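PDB 6E1Q: indole-3-acetic acid-amido synthetase GH3.15, which uses ATP to join indole-3-butyric acid to glutamine and possibly cysteine, and also conjugates the herbicide 2,4-DB to glutamine. Local coordinates for residues Leu511-Lys523 with Ile575-Glu587. Numbering follows the deposited sequence.
Sequences LDAVYRKGRKNDK and ISEFLSRKIPSWE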
ATOM      1  N   LEU A 511       1.637  -1.948 -24.928  1.00 36.46           N
ATOM      2  CA  LEU A 511       0.668  -2.943 -24.494  1.00 40.84           C
ATOM      3  C   LEU A 511       1.035  -4.291 -25.118  1.00 49.22           C
ATOM      4  O   LEU A 511       2.043  -4.419 -25.822  1.00 48.24           O
ATOM      5  CB  LEU A 511      -0.749  -2.483 -24.834  1.00 38.74           C
ATOM      6  CG  LEU A 511      -1.174  -1.142 -24.209  1.00 39.48           C
ATOM      7  CD1 LEU A 511      -2.520  -0.683 -24.730  1.00 35.20           C
ATOM      8  CD2 LEU A 511      -1.197  -1.186 -22.689  1.00 35.42           C
ATOM      9  N   ASP A 512       0.229  -5.321 -24.862  1.00 56.55           N
ATOM     10  CA  ASP A 512       0.655  -6.662 -25.236  1.00 61.33           C
ATOM     11  C   ASP A 512       0.253  -6.998 -26.672  1.00 54.72           C
ATOM     12  O   ASP A 512      -0.408  -6.222 -27.370  1.00 54.32           O
ATOM     13  CB  ASP A 512       0.139  -7.702 -24.231  1.00 71.49           C
ATOM     14  CG  ASP A 512      -1.368  -7.973 -24.331  1.00 77.26           C
ATOM     15  OD1 ASP A 512      -2.044  -7.560 -25.296  1.00 77.16           O
ATOM     16  OD2 ASP A 512      -1.882  -8.628 -23.401  1.00 82.69           O
ATOM     17  N   ALA A 513       0.661  -8.191 -27.111  1.00 54.20           N
ATOM     18  CA  ALA A 513       0.464  -8.592 -28.498  1.00 58.79           C
ATOM     19  C   ALA A 513      -1.009  -8.729 -28.861  1.00 63.06           C
ATOM     20  O   ALA A 513      -1.380  -8.486 -30.016  1.00 62.36           O
ATOM     21  CB  ALA A 513       1.194  -9.905 -28.769  1.00 54.28           C
ATOM     22  N   VAL A 514      -1.860  -9.123 -27.910  1.00 61.17           N
ATOM     23  CA  VAL A 514      -3.274  -9.285 -28.235  1.00 67.85           C
ATOM     24  C   VAL A 514      -3.896  -7.929 -28.531  1.00 60.75           C
ATOM     25  O   VAL A 514      -4.629  -7.771 -29.517  1.00 61.06           O
ATOM     26  CB  VAL A 514      -4.018 -10.031 -27.109  1.00 67.83           C
ATOM     27  CG1 VAL A 514      -5.505 -10.115 -27.419  1.00 64.80           C
ATOM     28  CG2 VAL A 514      -3.452 -11.434 -26.941  1.00 68.04           C
ATOM     29  N   TYR A 515      -3.592  -6.927 -27.704  1.00 53.95           N
ATOM     30  CA  TYR A 515      -3.993  -5.558 -28.018  1.00 52.36           C
ATOM     31  C   TYR A 515      -3.427  -5.126 -29.365  1.00 51.48           C
ATOM     32  O   TYR A 515      -4.151  -4.609 -30.223  1.00 57.96           O
ATOM     33  CB  TYR A 515      -3.528  -4.595 -26.914  1.00 49.32           C
ATOM     34  CG  TYR A 515      -3.922  -3.158 -27.193  1.00 48.92           C
ATOM     35  CD1 TYR A 515      -3.107  -2.322 -27.964  1.00 52.26           C
ATOM     36  CD2 TYR A 515      -5.127  -2.644 -26.720  1.00 43.83           C
ATOM     37  CE1 TYR A 515      -3.481  -1.009 -28.243  1.00 37.42           C
ATOM     38  CE2 TYR A 515      -5.505  -1.336 -26.986  1.00 41.58           C
ATOM     39  CZ  TYR A 515      -4.673  -0.528 -27.748  1.00 42.66           C
ATOM     40  OH  TYR A 515      -5.047   0.757 -28.028  1.00 46.55           O
ATOM     41  N   ARG A 516      -2.128  -5.329 -29.570  1.00 43.68           N
ATOM     42  CA  ARG A 516      -1.488  -4.739 -30.738  1.00 49.88           C
ATOM     43  C   ARG A 516      -1.919  -5.450 -32.014  1.00 58.62           C
ATOM     44  O   ARG A 516      -2.165  -4.799 -33.038  1.00 57.65           O
ATOM     45  CB  ARG A 516       0.028  -4.761 -30.562  1.00 50.80           C
ATOM     46  CG  ARG A 516       0.501  -3.724 -29.548  1.00 44.94           C
ATOM     47  CD  ARG A 516       2.018  -3.687 -29.407  1.00 42.85           C
ATOM     48  NE  ARG A 516       2.510  -4.793 -28.592  1.00 48.69           N
ATOM     49  CZ  ARG A 516       3.031  -5.912 -29.083  1.00 54.36           C
ATOM     50  NH1 ARG A 516       3.133  -6.085 -30.394  1.00 54.89           N
ATOM     51  NH2 ARG A 516       3.448  -6.863 -28.261  1.00 62.97           N
ATOM     52  N   LYS A 517      -2.046  -6.779 -31.964  1.00 63.12           N
ATOM     53  CA  LYS A 517      -2.625  -7.507 -33.089  1.00 68.91           C
ATOM     54  C   LYS A 517      -4.051  -7.039 -33.356  1.00 70.83           C
ATOM     55  O   LYS A 517      -4.460  -6.897 -34.514  1.00 75.14           O
ATOM     56  CB  LYS A 517      -2.583  -9.011 -32.820  1.00 67.69           C
ATOM     57  CG  LYS A 517      -3.053  -9.856 -33.985  1.00 70.95           C
ATOM     58  CD  LYS A 517      -4.433 -10.429 -33.805  1.00 76.23           C
ATOM     59  CE  LYS A 517      -4.484 -11.835 -34.397  1.00 82.08           C
ATOM     60  NZ  LYS A 517      -5.874 -12.328 -34.538  1.00 84.97           N
ATOM     61  N   GLY A 518      -4.813  -6.771 -32.292  1.00 66.61           N
ATOM     62  CA  GLY A 518      -6.138  -6.200 -32.467  1.00 57.47           C
ATOM     63  C   GLY A 518      -6.109  -4.874 -33.203  1.00 61.02           C
ATOM     64  O   GLY A 518      -6.964  -4.601 -34.047  1.00 65.03           O
ATOM     65  N   ARG A 519      -5.123  -4.030 -32.895  1.00 61.18           N
ATOM     66  CA  ARG A 519      -5.045  -2.726 -33.541  1.00 61.98           C
ATOM     67  C   ARG A 519      -4.575  -2.858 -34.982  1.00 67.10           C
ATOM     68  O   ARG A 519      -5.160  -2.266 -35.897  1.00 63.61           O
ATOM     69  CB  ARG A 519      -4.108  -1.807 -32.757  1.00 57.04           C
ATOM     70  CG  ARG A 519      -4.793  -1.058 -31.619  1.00 53.65           C
ATOM     71  CD  ARG A 519      -5.570   0.097 -32.195  1.00 58.93           C
ATOM     72  NE  ARG A 519      -4.737   1.282 -32.299  1.00 60.34           N
ATOM     73  CZ  ARG A 519      -4.695   2.082 -33.357  1.00 59.14           C
ATOM     74  NH1 ARG A 519      -5.444   1.822 -34.413  1.00 55.49           N
ATOM     75  NH2 ARG A 519      -3.899   3.144 -33.353  1.00 51.64           N
ATOM     76  N   LYS A 520      -3.520  -3.637 -35.205  1.00 63.35           N
ATOM     77  CA  LYS A 520      -2.871  -3.632 -36.506  1.00 67.49           C
ATOM     78  C   LYS A 520      -3.534  -4.619 -37.457  1.00 73.36           C
ATOM     79  O   LYS A 520      -3.845  -4.273 -38.602  1.00 79.24           O
ATOM     80  CB  LYS A 520      -1.376  -3.935 -36.340  1.00 65.19           C
ATOM     81  CG  LYS A 520      -0.665  -4.293 -37.634  1.00 75.00           C
ATOM     82  CD  LYS A 520       0.728  -4.850 -37.365  1.00 80.11           C
ATOM     83  CE  LYS A 520       1.615  -4.710 -38.590  1.00 87.87           C
ATOM     84  NZ  LYS A 520       1.260  -3.488 -39.359  1.00 90.33           N
ATOM     85  N   ASN A 521      -3.798  -5.833 -36.982  1.00 69.08           N
ATOM     86  CA  ASN A 521      -4.321  -6.893 -37.833  1.00 82.36           C
ATOM     87  C   ASN A 521      -5.835  -7.045 -37.720  1.00 83.95           C
ATOM     88  O   ASN A 521      -6.571  -6.742 -38.665  1.00 87.72           O
ATOM     89  CB  ASN A 521      -3.650  -8.219 -37.476  1.00 89.42           C
ATOM     90  CG  ASN A 521      -3.933  -9.298 -38.484  1.00102.21           C
ATOM     91  OD1 ASN A 521      -4.740  -9.117 -39.392  1.00114.63           O
ATOM     92  ND2 ASN A 521      -3.279 -10.438 -38.325  1.00102.60           N
ATOM     93  N   ASP A 522      -6.298  -7.515 -36.557  1.00 81.39           N
ATOM     94  CA  ASP A 522      -7.688  -7.930 -36.393  1.00 77.63           C
ATOM     95  C   ASP A 522      -8.671  -6.830 -36.767  1.00 82.14           C
ATOM     96  O   ASP A 522      -9.760  -7.116 -37.273  1.00 86.20           O
ATOM     97  CB  ASP A 522      -7.925  -8.362 -34.951  1.00 84.11           C
ATOM     98  CG  ASP A 522      -7.533  -9.788 -34.699  1.00 96.00           C
ATOM     99  OD1 ASP A 522      -7.119 -10.465 -35.662  1.00 96.90           O
ATOM    100  OD2 ASP A 522      -7.625 -10.233 -33.530  1.00101.49           O
ATOM    101  N   LYS A 523      -8.329  -5.572 -36.473  1.00 86.52           N
ATOM    102  CA  LYS A 523      -9.125  -4.366 -36.747  1.00 88.22           C
ATOM    103  C   LYS A 523     -10.256  -4.143 -35.744  1.00 85.75           C
ATOM    104  O   LYS A 523     -11.071  -3.234 -35.942  1.00 83.34           O
ATOM    105  CB  LYS A 523      -9.699  -4.384 -38.173  1.00 96.45           C
ATOM    106  CG  LYS A 523     -10.290  -3.076 -38.675  1.00101.28           C
ATOM    107  CD  LYS A 523      -9.376  -1.908 -38.367  1.00 92.30           C
ATOM    108  CE  LYS A 523      -8.089  -2.017 -39.163  1.00 87.95           C
ATOM    109  NZ  LYS A 523      -8.218  -1.300 -40.459  1.00 88.76           N
ATOM    110  N   ILE A 575     -10.700  18.142 -20.389  1.00 68.73           N
ATOM    111  CA  ILE A 575     -10.374  19.344 -21.157  1.00 77.83           C
ATOM    112  C   ILE A 575     -10.180  18.995 -22.625  1.00 79.67           C
ATOM    113  O   ILE A 575     -10.982  19.354 -23.498  1.00 83.04           O
ATOM    114  CB  ILE A 575      -9.079  20.019 -20.671  1.00 70.93           C
ATOM    115  CG1 ILE A 575      -9.080  20.292 -19.182  1.00 71.58           C
ATOM    116  CG2 ILE A 575      -8.807  21.291 -21.492  1.00 69.12           C
ATOM    117  CD1 ILE A 575      -7.707  20.763 -18.729  1.00 70.96           C
ATOM    118  N   SER A 576      -9.063  18.338 -22.897  1.00 66.63           N
ATOM    119  CA  SER A 576      -8.642  18.000 -24.236  1.00 56.92           C
ATOM    120  C   SER A 576      -8.624  16.490 -24.377  1.00 57.60           C
ATOM    121  O   SER A 576      -8.512  15.751 -23.390  1.00 54.90           O
ATOM    122  CB  SER A 576      -7.269  18.597 -24.534  1.00 50.84           C
ATOM    123  OG  SER A 576      -6.446  18.599 -23.380  1.00 59.45           O
ATOM    124  N   GLU A 577      -8.804  16.047 -25.610  1.00 51.12           N
ATOM    125  CA  GLU A 577      -8.732  14.652 -25.979  1.00 53.64           C
ATOM    126  C   GLU A 577      -7.703  14.520 -27.082  1.00 56.21           C
ATOM    127  O   GLU A 577      -7.541  15.424 -27.907  1.00 55.02           O
ATOM    128  CB  GLU A 577     -10.072  14.117 -26.480  1.00 62.71           C
ATOM    129  CG  GLU A 577     -11.137  14.026 -25.435  1.00 79.69           C
ATOM    130  CD  GLU A 577     -12.477  14.503 -25.922  1.00 97.00           C
ATOM    131  OE1 GLU A 577     -12.584  15.689 -26.299  1.00104.41           O
ATOM    132  OE2 GLU A 577     -13.423  13.687 -25.919  1.00101.53           O
ATOM    133  N   PHE A 578      -7.014  13.387 -27.093  1.00 50.56           N
ATOM    134  CA  PHE A 578      -6.007  13.108 -28.105  1.00 50.93           C
ATOM    135  C   PHE A 578      -6.106  11.641 -28.473  1.00 46.45           C
ATOM    136  O   PHE A 578      -6.402  10.798 -27.620  1.00 46.55           O
ATOM    137  CB  PHE A 578      -4.600  13.450 -27.600  1.00 45.47           C
ATOM    138  CG  PHE A 578      -4.467  14.860 -27.094  1.00 48.32           C
ATOM    139  CD1 PHE A 578      -4.122  15.891 -27.955  1.00 52.02           C
ATOM    140  CD2 PHE A 578      -4.712  15.159 -25.765  1.00 41.51           C
ATOM    141  CE1 PHE A 578      -4.001  17.191 -27.490  1.00 49.73           C
ATOM    142  CE2 PHE A 578      -4.595  16.447 -25.294  1.00 43.39           C
ATOM    143  CZ  PHE A 578      -4.241  17.471 -26.161  1.00 48.12           C
ATOM    144  N   LEU A 579      -5.875  11.341 -29.740  1.00 46.08           N
ATOM    145  CA  LEU A 579      -5.883   9.977 -30.233  1.00 44.38           C
ATOM    146  C   LEU A 579      -4.508   9.627 -30.773  1.00 49.26           C
ATOM    147  O   LEU A 579      -3.794  10.488 -31.305  1.00 50.00           O
ATOM    148  CB  LEU A 579      -6.923   9.790 -31.339  1.00 47.40           C
ATOM    149  CG  LEU A 579      -8.376  10.049 -30.956  1.00 50.41           C
ATOM    150  CD1 LEU A 579      -9.237  10.240 -32.213  1.00 53.53           C
ATOM    151  CD2 LEU A 579      -8.881   8.899 -30.131  1.00 50.87           C
ATOM    152  N   SER A 580      -4.143   8.354 -30.649  1.00 45.38           N
ATOM    153  CA  SER A 580      -2.943   7.878 -31.321  1.00 41.81           C
ATOM    154  C   SER A 580      -3.114   8.042 -32.824  1.00 51.71           C
ATOM    155  O   SER A 580      -4.169   7.728 -33.374  1.00 46.69           O
ATOM    156  CB  SER A 580      -2.680   6.414 -30.969  1.00 44.69           C
ATOM    157  OG  SER A 580      -1.636   5.867 -31.766  1.00 49.12           O
ATOM    158  N   ARG A 581      -2.084   8.554 -33.489  1.00 55.60           N
ATOM    159  CA  ARG A 581      -2.125   8.698 -34.938  1.00 58.48           C
ATOM    160  C   ARG A 581      -1.318   7.629 -35.651  1.00 55.83           C
ATOM    161  O   ARG A 581      -1.262   7.629 -36.879  1.00 51.98           O
ATOM    162  CB  ARG A 581      -1.633  10.092 -35.353  1.00 58.33           C
ATOM    163  CG  ARG A 581      -2.629  11.212 -35.075  1.00 66.44           C
ATOM    164  CD  ARG A 581      -4.067  10.704 -35.136  1.00 76.37           C
ATOM    165  NE  ARG A 581      -5.043  11.740 -34.806  1.00 91.53           N
ATOM    166  CZ  ARG A 581      -6.360  11.546 -34.778  1.00100.43           C
ATOM    167  NH1 ARG A 581      -6.859  10.349 -35.058  1.00103.35           N
ATOM    168  NH2 ARG A 581      -7.176  12.545 -34.471  1.00101.57           N
ATOM    169  N   LYS A 582      -0.692   6.718 -34.919  1.00 56.54           N
ATOM    170  CA  LYS A 582       0.100   5.667 -35.533  1.00 54.49           C
ATOM    171  C   LYS A 582      -0.392   4.325 -35.018  1.00 53.34           C
ATOM    172  O   LYS A 582      -0.869   4.214 -33.886  1.00 51.64           O
ATOM    173  CB  LYS A 582       1.603   5.847 -35.236  1.00 55.20           C
ATOM    174  CG  LYS A 582       2.212   7.115 -35.848  1.00 55.46           C
ATOM    175  CD  LYS A 582       3.241   7.751 -34.918  1.00 53.39           C
ATOM    176  CE  LYS A 582       4.549   6.977 -34.886  1.00 47.04           C
ATOM    177  NZ  LYS A 582       5.416   7.367 -33.720  1.00 34.15           N
ATOM    178  N   ILE A 583      -0.300   3.311 -35.868  1.00 52.78           N
ATOM    179  CA  ILE A 583      -0.710   1.966 -35.479  1.00 57.38           C
ATOM    180  C   ILE A 583       0.479   1.271 -34.828  1.00 54.53           C
ATOM    181  O   ILE A 583       1.597   1.342 -35.361  1.00 48.03           O
ATOM    182  CB  ILE A 583      -1.258   1.186 -36.685  1.00 61.01           C
ATOM    183  CG1 ILE A 583      -2.465   1.916 -37.271  1.00 65.55           C
ATOM    184  CG2 ILE A 583      -1.657  -0.218 -36.299  1.00 64.77           C
ATOM    185  CD1 ILE A 583      -2.156   2.709 -38.518  1.00 75.27           C
ATOM    186  N   PRO A 584       0.295   0.612 -33.682  1.00 54.69           N
ATOM    187  CA  PRO A 584       1.419  -0.074 -33.031  1.00 48.56           C
ATOM    188  C   PRO A 584       1.865  -1.293 -33.824  1.00 52.66           C
ATOM    189  O   PRO A 584       1.120  -1.864 -34.621  1.00 54.90           O
ATOM    190  CB  PRO A 584       0.852  -0.472 -31.663  1.00 47.88           C
ATOM    191  CG  PRO A 584      -0.626  -0.517 -31.858  1.00 53.75           C
ATOM    192  CD  PRO A 584      -0.949   0.520 -32.893  1.00 54.43           C
ATOM    193  N   SER A 585       3.114  -1.684 -33.603  1.00 49.74           N
ATOM    194  CA  SER A 585       3.686  -2.791 -34.349  1.00 56.13           C
ATOM    195  C   SER A 585       3.255  -4.131 -33.760  1.00 60.45           C
ATOM    196  O   SER A 585       2.957  -4.248 -32.569  1.00 56.82           O
ATOM    197  CB  SER A 585       5.211  -2.679 -34.373  1.00 58.31           C
ATOM    198  OG  SER A 585       5.731  -2.601 -33.054  1.00 60.59           O
ATOM    199  N   TRP A 586       3.210  -5.145 -34.625  1.00 61.30           N
ATOM    200  CA  TRP A 586       2.927  -6.519 -34.231  1.00 63.76           C
ATOM    201  C   TRP A 586       3.272  -7.457 -35.386  1.00 72.42           C
ATOM    202  O   TRP A 586       2.954  -7.160 -36.543  1.00 68.16           O
ATOM    203  CB  TRP A 586       1.458  -6.691 -33.823  1.00 63.67           C
ATOM    204  CG  TRP A 586       1.161  -8.087 -33.369  1.00 78.10           C
ATOM    205  CD1 TRP A 586       1.286  -8.588 -32.102  1.00 80.10           C
ATOM    206  CD2 TRP A 586       0.740  -9.181 -34.192  1.00 84.33           C
ATOM    207  NE1 TRP A 586       0.953  -9.922 -32.087  1.00 82.01           N
ATOM    208  CE2 TRP A 586       0.618 -10.311 -33.359  1.00 84.68           C
ATOM    209  CE3 TRP A 586       0.452  -9.311 -35.555  1.00 84.04           C
ATOM    210  CZ2 TRP A 586       0.216 -11.558 -33.843  1.00 87.77           C
ATOM    211  CZ3 TRP A 586       0.054 -10.544 -36.032  1.00 87.14           C
ATOM    212  CH2 TRP A 586      -0.066 -11.650 -35.178  1.00 86.42           C
ATOM    213  N   GLU A 587       3.924  -8.580 -35.080  1.00 83.05           N
ATOM    214  CA  GLU A 587       4.288  -9.605 -36.065  1.00 93.32           C
ATOM    215  C   GLU A 587       3.114  -9.995 -36.958  1.00 99.81           C
ATOM    216  O   GLU A 587       2.300 -10.843 -36.590  1.00103.84           O
ATOM    217  CB  GLU A 587       4.825 -10.855 -35.350  1.00 95.48           C
ATOM    218  CG  GLU A 587       5.012 -12.084 -36.246  1.00 93.95           C
ATOM    219  CD  GLU A 587       4.662 -13.377 -35.532  1.00 94.23           C
ATOM    220  OE1 GLU A 587       3.529 -13.872 -35.719  1.00 95.93           O
ATOM    221  OE2 GLU A 587       5.516 -13.895 -34.778  1.00 93.84           O
TER
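W586 lies against K517 where the chain's C-terminal tail, leaving edge strand 574-579 of the four-stranded mixed sheet of the C-terminal domain, runs over helix 513-522. A chi1 of -178° swings the W586 indole away from its own backbone N and lays one face on the lysine's aliphatic root: K517 CG stands 3.5 Å from the centroid of the six-membered ring, almost on its normal, a CH-pi contact. K517 then bends away at chi2 and chi3, and its NZ forms a salt bridge with D522 OD1 on the syn side of the carboxylate. At the indole edge, A513 CB comes within 3.3 Å of W586 NE1. R516 holds the backbone just before the ring: its NH1 donates to S585 O at 2.9 Å (154° at the hydrogen). R516 NE donates to L511 O at 2.8 Å, and with both acceptors near its plane the guanidinium is fixed against rotation. Replacing W586 with an alanine is likely to leave the K517 methylenes without their aromatic face and A513 CB without its edge contact. Further back, P584 fits between R516 and R519; its CB meets R516 CG at 3.9 Å, and its CD lies over a face of the R519 guanidinium. R519, folded at chi2 and chi3, turns its charged end to E508 of helix 497-510, a residue also hydrogen-bonded to S580 OG and Y515 OH. Nearer the helix's C-terminal end, I583 CG2 rests 3.7 Å from K520 CB, and K520 CD reaches along the tail to within 3.3 Å of W586 O.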